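Local coordinates for gigastasin (Haementeria ghilianii, PDB 5UBM), which probably inhibits trypsin-like serine proteases such as complement C1s, as an antistasin-family protein from a leech, at residues 77-91 with 95-109. Residues are numbered along the deposited sequence; the frame is centred on the assembly and turned at random.
Sequences FKCRLGCTYGFKTDK and EAFCTCNTKETACVN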
ATOM      1  N   PHE C  77       6.255  -4.143  28.808  1.00 52.02           N
ATOM      2  CA  PHE C  77       6.105  -3.180  27.718  1.00 44.40           C
ATOM      3  C   PHE C  77       7.138  -3.416  26.626  1.00 46.00           C
ATOM      4  O   PHE C  77       8.314  -3.627  26.911  1.00 46.72           O
ATOM      5  CB  PHE C  77       6.224  -1.749  28.242  1.00 46.05           C
ATOM      6  CG  PHE C  77       4.952  -1.211  28.826  1.00 52.73           C
ATOM      7  CD1 PHE C  77       4.123  -0.398  28.075  1.00 53.32           C
ATOM      8  CD2 PHE C  77       4.580  -1.526  30.122  1.00 52.05           C
ATOM      9  CE1 PHE C  77       2.949   0.097  28.609  1.00 58.12           C
ATOM     10  CE2 PHE C  77       3.406  -1.033  30.660  1.00 53.13           C
ATOM     11  CZ  PHE C  77       2.591  -0.219  29.905  1.00 55.75           C
ATOM     12  N   LYS C  78       6.696  -3.380  25.372  1.00 45.22           N
ATOM     13  CA  LYS C  78       7.609  -3.571  24.253  1.00 43.65           C
ATOM     14  C   LYS C  78       7.039  -3.133  22.908  1.00 43.10           C
ATOM     15  O   LYS C  78       5.821  -2.992  22.740  1.00 43.78           O
ATOM     16  CB  LYS C  78       8.027  -5.037  24.161  1.00 43.26           C
ATOM     17  CG  LYS C  78       6.893  -5.992  23.843  1.00 41.64           C
ATOM     18  CD  LYS C  78       7.441  -7.389  23.606  1.00 44.04           C
ATOM     19  CE  LYS C  78       8.257  -7.849  24.800  1.00 49.75           C
ATOM     20  NZ  LYS C  78       8.924  -9.145  24.540  1.00 55.80           N
ATOM     21  N   CYS C  79       7.936  -2.914  21.952  1.00 40.16           N
ATOM     22  CA  CYS C  79       7.543  -2.786  20.558  1.00 39.55           C
ATOM     23  C   CYS C  79       6.994  -4.135  20.103  1.00 39.83           C
ATOM     24  O   CYS C  79       7.381  -5.173  20.639  1.00 39.83           O
ATOM     25  CB  CYS C  79       8.723  -2.355  19.688  1.00 39.19           C
ATOM     26  SG  CYS C  79      10.022  -3.609  19.523  1.00 40.61           S
ATOM     27  N   ARG C  80       6.096  -4.127  19.123  1.00 37.16           N
ATOM     28  CA  ARG C  80       5.436  -5.359  18.711  1.00 37.70           C
ATOM     29  C   ARG C  80       6.092  -5.954  17.470  1.00 39.28           C
ATOM     30  O   ARG C  80       5.437  -6.383  16.517  1.00 39.00           O
ATOM     31  CB  ARG C  80       3.947  -5.099  18.519  1.00 30.20           C
ATOM     32  CG  ARG C  80       3.342  -4.630  19.828  1.00 33.31           C
ATOM     33  CD  ARG C  80       1.840  -4.482  19.849  1.00 36.04           C
ATOM     34  NE  ARG C  80       1.432  -4.233  21.229  1.00 42.72           N
ATOM     35  CZ  ARG C  80       0.183  -4.049  21.638  1.00 44.75           C
ATOM     36  NH1 ARG C  80      -0.826  -4.074  20.775  1.00 40.75           N
ATOM     37  NH2 ARG C  80      -0.051  -3.842  22.925  1.00 48.35           N
ATOM     38  N   LEU C  81       7.415  -5.997  17.532  1.00 46.83           N
ATOM     39  CA  LEU C  81       8.254  -6.554  16.487  1.00 42.41           C
ATOM     40  C   LEU C  81       8.519  -8.038  16.731  1.00 43.22           C
ATOM     41  O   LEU C  81       8.798  -8.446  17.861  1.00 47.76           O
ATOM     42  CB  LEU C  81       9.567  -5.785  16.435  1.00 36.98           C
ATOM     43  CG  LEU C  81      10.547  -6.094  15.320  1.00 35.36           C
ATOM     44  CD1 LEU C  81      10.005  -5.539  14.016  1.00 34.01           C
ATOM     45  CD2 LEU C  81      11.905  -5.494  15.660  1.00 32.45           C
ATOM     46  N   GLY C  82       8.434  -8.845  15.677  1.00 38.27           N
ATOM     47  CA  GLY C  82       8.747 -10.260  15.789  1.00 37.20           C
ATOM     48  C   GLY C  82      10.228 -10.571  15.616  1.00 36.97           C
ATOM     49  O   GLY C  82      10.707 -10.728  14.493  1.00 39.04           O
ATOM     50  N   CYS C  83      10.953 -10.657  16.730  1.00 36.35           N
ATOM     51  CA  CYS C  83      12.385 -10.970  16.712  1.00 38.18           C
ATOM     52  C   CYS C  83      12.660 -12.402  16.270  1.00 40.25           C
ATOM     53  O   CYS C  83      12.121 -13.352  16.842  1.00 43.67           O
ATOM     54  CB  CYS C  83      13.009 -10.745  18.095  1.00 39.74           C
ATOM     55  SG  CYS C  83      13.154  -9.014  18.621  1.00 57.00           S
ATOM     56  N   THR C  84      13.514 -12.547  15.263  1.00 39.15           N
ATOM     57  CA  THR C  84      13.886 -13.860  14.746  1.00 42.32           C
ATOM     58  C   THR C  84      14.453 -14.775  15.833  1.00 44.04           C
ATOM     59  O   THR C  84      14.108 -15.952  15.903  1.00 48.98           O
ATOM     60  CB  THR C  84      14.921 -13.736  13.611  1.00 44.53           C
ATOM     61  OG1 THR C  84      14.500 -12.726  12.684  1.00 45.45           O
ATOM     62  CG2 THR C  84      15.069 -15.057  12.883  1.00 48.70           C
ATOM     63  N   TYR C  85      15.315 -14.233  16.683  1.00 43.28           N
ATOM     64  CA  TYR C  85      15.918 -15.023  17.749  1.00 55.14           C
ATOM     65  C   TYR C  85      15.325 -14.675  19.109  1.00 54.79           C
ATOM     66  O   TYR C  85      15.946 -14.911  20.149  1.00 57.55           O
ATOM     67  CB  TYR C  85      17.436 -14.825  17.767  1.00 54.68           C
ATOM     68  CG  TYR C  85      18.121 -15.346  16.526  1.00 56.68           C
ATOM     69  CD1 TYR C  85      18.287 -16.712  16.324  1.00 61.44           C
ATOM     70  CD2 TYR C  85      18.599 -14.478  15.555  1.00 53.53           C
ATOM     71  CE1 TYR C  85      18.909 -17.198  15.187  1.00 64.95           C
ATOM     72  CE2 TYR C  85      19.222 -14.956  14.415  1.00 58.02           C
ATOM     73  CZ  TYR C  85      19.374 -16.316  14.238  1.00 63.23           C
ATOM     74  OH  TYR C  85      19.995 -16.794  13.108  1.00 68.16           O
ATOM     75  N   GLY C  86      14.117 -14.121  19.093  1.00 52.44           N
ATOM     76  CA  GLY C  86      13.449 -13.720  20.317  1.00 49.98           C
ATOM     77  C   GLY C  86      13.981 -12.408  20.865  1.00 45.94           C
ATOM     78  O   GLY C  86      15.027 -11.909  20.433  1.00 40.62           O
ATOM     79  N   PHE C  87      13.251 -11.836  21.814  1.00 46.72           N
ATOM     80  CA  PHE C  87      13.694 -10.611  22.469  1.00 44.51           C
ATOM     81  C   PHE C  87      14.877 -10.892  23.389  1.00 46.63           C
ATOM     82  O   PHE C  87      14.941 -11.939  24.039  1.00 44.95           O
ATOM     83  CB  PHE C  87      12.548  -9.975  23.257  1.00 40.88           C
ATOM     84  CG  PHE C  87      11.594  -9.180  22.411  1.00 38.10           C
ATOM     85  CD1 PHE C  87      10.671  -9.818  21.592  1.00 38.08           C
ATOM     86  CD2 PHE C  87      11.608  -7.795  22.444  1.00 35.55           C
ATOM     87  CE1 PHE C  87       9.788  -9.089  20.813  1.00 37.38           C
ATOM     88  CE2 PHE C  87      10.723  -7.057  21.671  1.00 36.36           C
ATOM     89  CZ  PHE C  87       9.814  -7.703  20.851  1.00 35.96           C
ATOM     90  N   LYS C  88      15.821  -9.958  23.427  1.00 45.77           N
ATOM     91  CA  LYS C  88      16.936 -10.057  24.351  1.00 48.31           C
ATOM     92  C   LYS C  88      16.417  -9.937  25.775  1.00 52.69           C
ATOM     93  O   LYS C  88      15.769  -8.951  26.123  1.00 57.31           O
ATOM     94  CB  LYS C  88      17.975  -8.976  24.066  1.00 48.67           C
ATOM     95  CG  LYS C  88      19.178  -9.036  24.988  1.00 52.46           C
ATOM     96  CD  LYS C  88      20.295  -8.129  24.505  1.00 54.41           C
ATOM     97  CE  LYS C  88      21.557  -8.345  25.320  1.00 59.18           C
ATOM     98  NZ  LYS C  88      21.952  -9.783  25.351  1.00 63.54           N
ATOM     99  N   THR C  89      16.683 -10.948  26.593  1.00 53.07           N
ATOM    100  CA  THR C  89      16.172 -10.959  27.958  1.00 57.53           C
ATOM    101  C   THR C  89      17.297 -10.924  28.986  1.00 56.35           C
ATOM    102  O   THR C  89      18.358 -11.510  28.774  1.00 56.55           O
ATOM    103  CB  THR C  89      15.291 -12.195  28.213  1.00 63.52           C
ATOM    104  OG1 THR C  89      16.075 -13.383  28.062  1.00 71.34           O
ATOM    105  CG2 THR C  89      14.145 -12.235  27.224  1.00 59.65           C
ATOM    106  N   ASP C  90      17.064 -10.235  30.100  1.00 56.58           N
ATOM    107  CA  ASP C  90      18.074 -10.139  31.152  1.00 59.24           C
ATOM    108  C   ASP C  90      18.066 -11.374  32.052  1.00 59.64           C
ATOM    109  O   ASP C  90      17.387 -12.361  31.772  1.00 59.74           O
ATOM    110  CB  ASP C  90      17.876  -8.866  31.991  1.00 65.83           C
ATOM    111  CG  ASP C  90      16.534  -8.830  32.729  1.00 75.53           C
ATOM    112  OD1 ASP C  90      15.768  -9.816  32.679  1.00 79.37           O
ATOM    113  OD2 ASP C  90      16.253  -7.798  33.377  1.00 78.58           O
ATOM    114  N   LYS C  91      18.814 -11.307  33.145  1.00 64.86           N
ATOM    115  CA  LYS C  91      18.928 -12.435  34.058  1.00 68.72           C
ATOM    116  C   LYS C  91      17.669 -12.581  34.910  1.00 72.22           C
ATOM    117  O   LYS C  91      17.435 -13.627  35.514  1.00 75.80           O
ATOM    118  CB  LYS C  91      20.168 -12.279  34.938  1.00 67.97           C
ATOM    119  CG  LYS C  91      21.446 -12.079  34.134  1.00 66.26           C
ATOM    120  CD  LYS C  91      22.695 -12.206  34.992  1.00 71.88           C
ATOM    121  CE  LYS C  91      22.774 -11.117  36.050  1.00 73.89           C
ATOM    122  NZ  LYS C  91      23.989 -11.272  36.905  1.00 77.42           N
ATOM    123  N   GLU C  95      12.172  -9.083  29.159  1.00 58.33           N
ATOM    124  CA  GLU C  95      12.481  -8.848  27.756  1.00 52.58           C
ATOM    125  C   GLU C  95      12.683  -7.359  27.523  1.00 45.69           C
ATOM    126  O   GLU C  95      11.904  -6.544  28.013  1.00 44.78           O
ATOM    127  CB  GLU C  95      11.367  -9.379  26.845  1.00 57.24           C
ATOM    128  CG  GLU C  95      10.958 -10.820  27.121  1.00 66.44           C
ATOM    129  CD  GLU C  95      10.356 -11.505  25.906  1.00 68.20           C
ATOM    130  OE1 GLU C  95       9.204 -11.188  25.543  1.00 68.12           O
ATOM    131  OE2 GLU C  95      11.036 -12.368  25.312  1.00 69.87           O
ATOM    132  N   ALA C  96      13.731  -7.009  26.783  1.00 41.22           N
ATOM    133  CA  ALA C  96      13.981  -5.616  26.405  1.00 43.06           C
ATOM    134  C   ALA C  96      12.797  -5.018  25.640  1.00 44.15           C
ATOM    135  O   ALA C  96      12.000  -5.740  25.044  1.00 41.53           O
ATOM    136  CB  ALA C  96      15.251  -5.515  25.572  1.00 42.39           C
ATOM    137  N   PHE C  97      12.686  -3.696  25.664  1.00 40.80           N
ATOM    138  CA  PHE C  97      11.558  -3.025  25.043  1.00 45.02           C
ATOM    139  C   PHE C  97      11.552  -3.220  23.535  1.00 49.02           C
ATOM    140  O   PHE C  97      10.506  -3.470  22.933  1.00 52.33           O
ATOM    141  CB  PHE C  97      11.568  -1.538  25.366  1.00 43.46           C
ATOM    142  CG  PHE C  97      10.364  -0.806  24.851  1.00 47.79           C
ATOM    143  CD1 PHE C  97       9.203  -0.744  25.603  1.00 50.25           C
ATOM    144  CD2 PHE C  97      10.386  -0.184  23.611  1.00 46.97           C
ATOM    145  CE1 PHE C  97       8.087  -0.071  25.131  1.00 54.15           C
ATOM    146  CE2 PHE C  97       9.273   0.486  23.134  1.00 45.33           C
ATOM    147  CZ  PHE C  97       8.125   0.545  23.895  1.00 51.49           C
ATOM    148  N   CYS C  98      12.719  -3.093  22.922  1.00 48.93           N
ATOM    149  CA  CYS C  98      12.815  -3.271  21.481  1.00 47.05           C
ATOM    150  C   CYS C  98      14.240  -3.597  21.059  1.00 51.37           C
ATOM    151  O   CYS C  98      14.839  -2.895  20.245  1.00 58.61           O
ATOM    152  CB  CYS C  98      12.326  -2.024  20.748  1.00 41.53           C
ATOM    153  SG  CYS C  98      11.622  -2.395  19.133  1.00 51.46           S
ATOM    154  N   THR C  99      14.775  -4.665  21.633  1.00 48.59           N
ATOM    155  CA  THR C  99      16.085  -5.168  21.259  1.00 46.05           C
ATOM    156  C   THR C  99      15.978  -6.652  20.962  1.00 46.22           C
ATOM    157  O   THR C  99      15.440  -7.417  21.762  1.00 48.16           O
ATOM    158  CB  THR C  99      17.115  -4.928  22.364  1.00 47.17           C
ATOM    159  OG1 THR C  99      17.296  -3.517  22.546  1.00 49.67           O
ATOM    160  CG2 THR C  99      18.448  -5.575  22.001  1.00 45.99           C
ATOM    161  N   CYS C 100      16.464  -7.060  19.799  1.00 46.08           N
ATOM    162  CA  CYS C 100      16.399  -8.462  19.420  1.00 46.26           C
ATOM    163  C   CYS C 100      17.661  -9.180  19.841  1.00 45.71           C
ATOM    164  O   CYS C 100      18.714  -8.565  19.953  1.00 48.66           O
ATOM    165  CB  CYS C 100      16.189  -8.606  17.914  1.00 47.48           C
ATOM    166  SG  CYS C 100      14.525  -8.187  17.367  1.00 92.65           S
ATOM    167  N   ASN C 101      17.544 -10.478  20.097  1.00 44.32           N
ATOM    168  CA  ASN C 101      18.710 -11.325  20.285  1.00 48.37           C
ATOM    169  C   ASN C 101      19.492 -11.459  18.988  1.00 52.18           C
ATOM    170  O   ASN C 101      18.930 -11.320  17.902  1.00 44.03           O
ATOM    171  CB  ASN C 101      18.297 -12.716  20.778  1.00 51.31           C
ATOM    172  CG  ASN C 101      18.080 -12.769  22.277  1.00 50.88           C
ATOM    173  OD1 ASN C 101      18.898 -12.282  23.053  1.00 55.52           O
ATOM    174  ND2 ASN C 101      16.970 -13.365  22.690  1.00 47.31           N
ATOM    175  N   THR C 102      20.790 -11.724  19.098  1.00 52.78           N
ATOM    176  CA  THR C 102      21.544 -12.203  17.948  1.00 54.59           C
ATOM    177  C   THR C 102      21.452 -13.721  17.957  1.00 59.69           C
ATOM    178  O   THR C 102      20.944 -14.307  18.914  1.00 60.22           O
ATOM    179  CB  THR C 102      23.023 -11.761  17.973  1.00 57.36           C
ATOM    180  OG1 THR C 102      23.631 -12.168  19.204  1.00 59.44           O
ATOM    181  CG2 THR C 102      23.133 -10.255  17.836  1.00 55.71           C
ATOM    182  N   LYS C 103      21.954 -14.357  16.905  1.00 59.07           N
ATOM    183  CA  LYS C 103      21.978 -15.813  16.826  1.00 64.58           C
ATOM    184  C   LYS C 103      22.701 -16.429  18.032  1.00 68.44           C
ATOM    185  O   LYS C 103      22.511 -17.604  18.353  1.00 68.86           O
ATOM    186  CB  LYS C 103      22.649 -16.247  15.522  1.00 68.20           C
ATOM    187  CG  LYS C 103      22.619 -17.739  15.247  1.00 76.37           C
ATOM    188  CD  LYS C 103      23.264 -18.063  13.907  1.00 79.07           C
ATOM    189  CE  LYS C 103      23.222 -19.554  13.614  1.00 86.13           C
ATOM    190  NZ  LYS C 103      23.839 -19.875  12.295  1.00 93.22           N
ATOM    191  N   GLU C 104      23.508 -15.613  18.708  1.00 71.74           N
ATOM    192  CA  GLU C 104      24.369 -16.075  19.792  1.00 80.01           C
ATOM    193  C   GLU C 104      23.683 -15.984  21.155  1.00 71.97           C
ATOM    194  O   GLU C 104      23.927 -16.810  22.036  1.00 71.32           O
ATOM    195  CB  GLU C 104      25.666 -15.258  19.818  1.00 92.48           C
ATOM    196  CG  GLU C 104      26.151 -14.761  18.454  1.00104.85           C
ATOM    197  CD  GLU C 104      26.219 -15.842  17.384  1.00116.83           C
ATOM    198  OE1 GLU C 104      26.596 -16.993  17.701  1.00122.56           O
ATOM    199  OE2 GLU C 104      25.897 -15.532  16.216  1.00119.09           O
ATOM    200  N   THR C 105      22.845 -14.968  21.335  1.00 64.49           N
ATOM    201  CA  THR C 105      22.161 -14.764  22.608  1.00 62.06           C
ATOM    202  C   THR C 105      20.727 -15.272  22.536  1.00 60.06           C
ATOM    203  O   THR C 105      19.919 -15.022  23.433  1.00 59.01           O
ATOM    204  CB  THR C 105      22.164 -13.274  23.030  1.00 59.50           C
ATOM    205  OG1 THR C 105      21.344 -12.506  22.137  1.00 54.95           O
ATOM    206  CG2 THR C 105      23.584 -12.731  23.018  1.00 60.83           C
ATOM    207  N   ALA C 106      20.431 -15.997  21.462  1.00 59.39           N
ATOM    208  CA  ALA C 106      19.103 -16.549  21.230  1.00 59.15           C
ATOM    209  C   ALA C 106      18.676 -17.470  22.364  1.00 60.25           C
ATOM    210  O   ALA C 106      17.513 -17.479  22.766  1.00 59.42           O
ATOM    211  CB  ALA C 106      19.070 -17.294  19.909  1.00 63.44           C
ATOM    212  N   CYS C 107      19.630 -18.239  22.876  1.00 59.75           N
ATOM    213  CA  CYS C 107      19.368 -19.179  23.959  1.00 66.58           C
ATOM    214  C   CYS C 107      20.007 -18.719  25.269  1.00 66.57           C
ATOM    215  O   CYS C 107      20.164 -19.502  26.206  1.00 69.04           O
ATOM    216  CB  CYS C 107      19.870 -20.575  23.581  1.00 67.73           C
ATOM    217  SG  CYS C 107      18.897 -21.374  22.282  1.00104.04           S
ATOM    218  N   VAL C 108      20.376 -17.446  25.328  1.00 46.59           N
ATOM    219  CA  VAL C 108      20.892 -16.863  26.559  1.00 50.59           C
ATOM    220  C   VAL C 108      19.748 -16.235  27.351  1.00 55.08           C
ATOM    221  O   VAL C 108      18.972 -15.446  26.807  1.00 57.42           O
ATOM    222  CB  VAL C 108      21.971 -15.808  26.275  1.00 48.55           C
ATOM    223  CG1 VAL C 108      22.333 -15.064  27.547  1.00 46.91           C
ATOM    224  CG2 VAL C 108      23.189 -16.464  25.664  1.00 44.14           C
ATOM    225  N   ASN C 109      19.655 -16.600  28.629  1.00 57.99           N
ATOM    226  CA  ASN C 109      18.560 -16.182  29.502  1.00 59.66           C
ATOM    227  C   ASN C 109      17.222 -16.685  28.984  1.00 58.27           C
ATOM    228  O   ASN C 109      16.386 -15.913  28.519  1.00 54.16           O
ATOM    229  CB  ASN C 109      18.533 -14.659  29.662  1.00 62.37           C
ATOM    230  CG  ASN C 109      19.701 -14.140  30.475  1.00 64.05           C
ATOM    231  OD1 ASN C 109      19.993 -14.650  31.555  1.00 67.08           O
ATOM    232  ND2 ASN C 109      20.383 -13.129  29.952  1.00 61.99           N
TER
HETATM  233  O   HOH W   1       8.985  -6.158  27.448  1.00 42.91           O
HETATM  234  O   HOH W   2      11.146 -13.555  22.882  1.00 41.62           O
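Tyr85 lays one ring face against Lys103, whose CA packs closely at 3.5 Å from the ring centroid, only 4° off the normal, while the exposed lysine chain runs outward past the phenol OH. Tyr85 CB and CD1 also press on Ala106 CB. With an alanine in place of Tyr85, Lys103 would probably lose the surface its CA rests on, and a gap would open beside Ala106. Next to Tyr85 CB, buried Asn101 clasps the turn from Cys83 to Gly86: its backbone N bonds Gly86 O at 2.9 Å, while ND2 reaches Tyr85 O at 3.1 Å with the acceptor close to the amide plane. Because Thr105 OG1 donates to Asn101 OD1 (2.6 Å), both ends of the amide are used and its flip is fixed. The disulfides Cys79–Cys98 and Cys83–Cys100 pin the middle, with Cys83 SG 3.9 Å above the centre of the Phe87 ring. Phe97, its CG anti to the backbone N (chi1 -175°), swings back to take Lys78 CA over its ring face. Buried Thr89 is held as firmly: OG1 grips Asn109 O at 2.6 Å on an in-plane lone pair, and Arg52 joins both oxygens.

Strand 87-89 pairs antiparallel with both 95-96 and 99-100, which a corner at Phe97 and Cys98 separates; a water bridges Phe87 N and Glu95 OE2. The solvent side is looser, exposed Lys88 merely stretching beside Thr99 CG2. Lys78 and Cys79 pair antiparallel with a strand of another protein's chain, where Arg80 meets an acidic side chain, consistent with the protease-binding loop of a small, disulfide-rich antistasin-type domain.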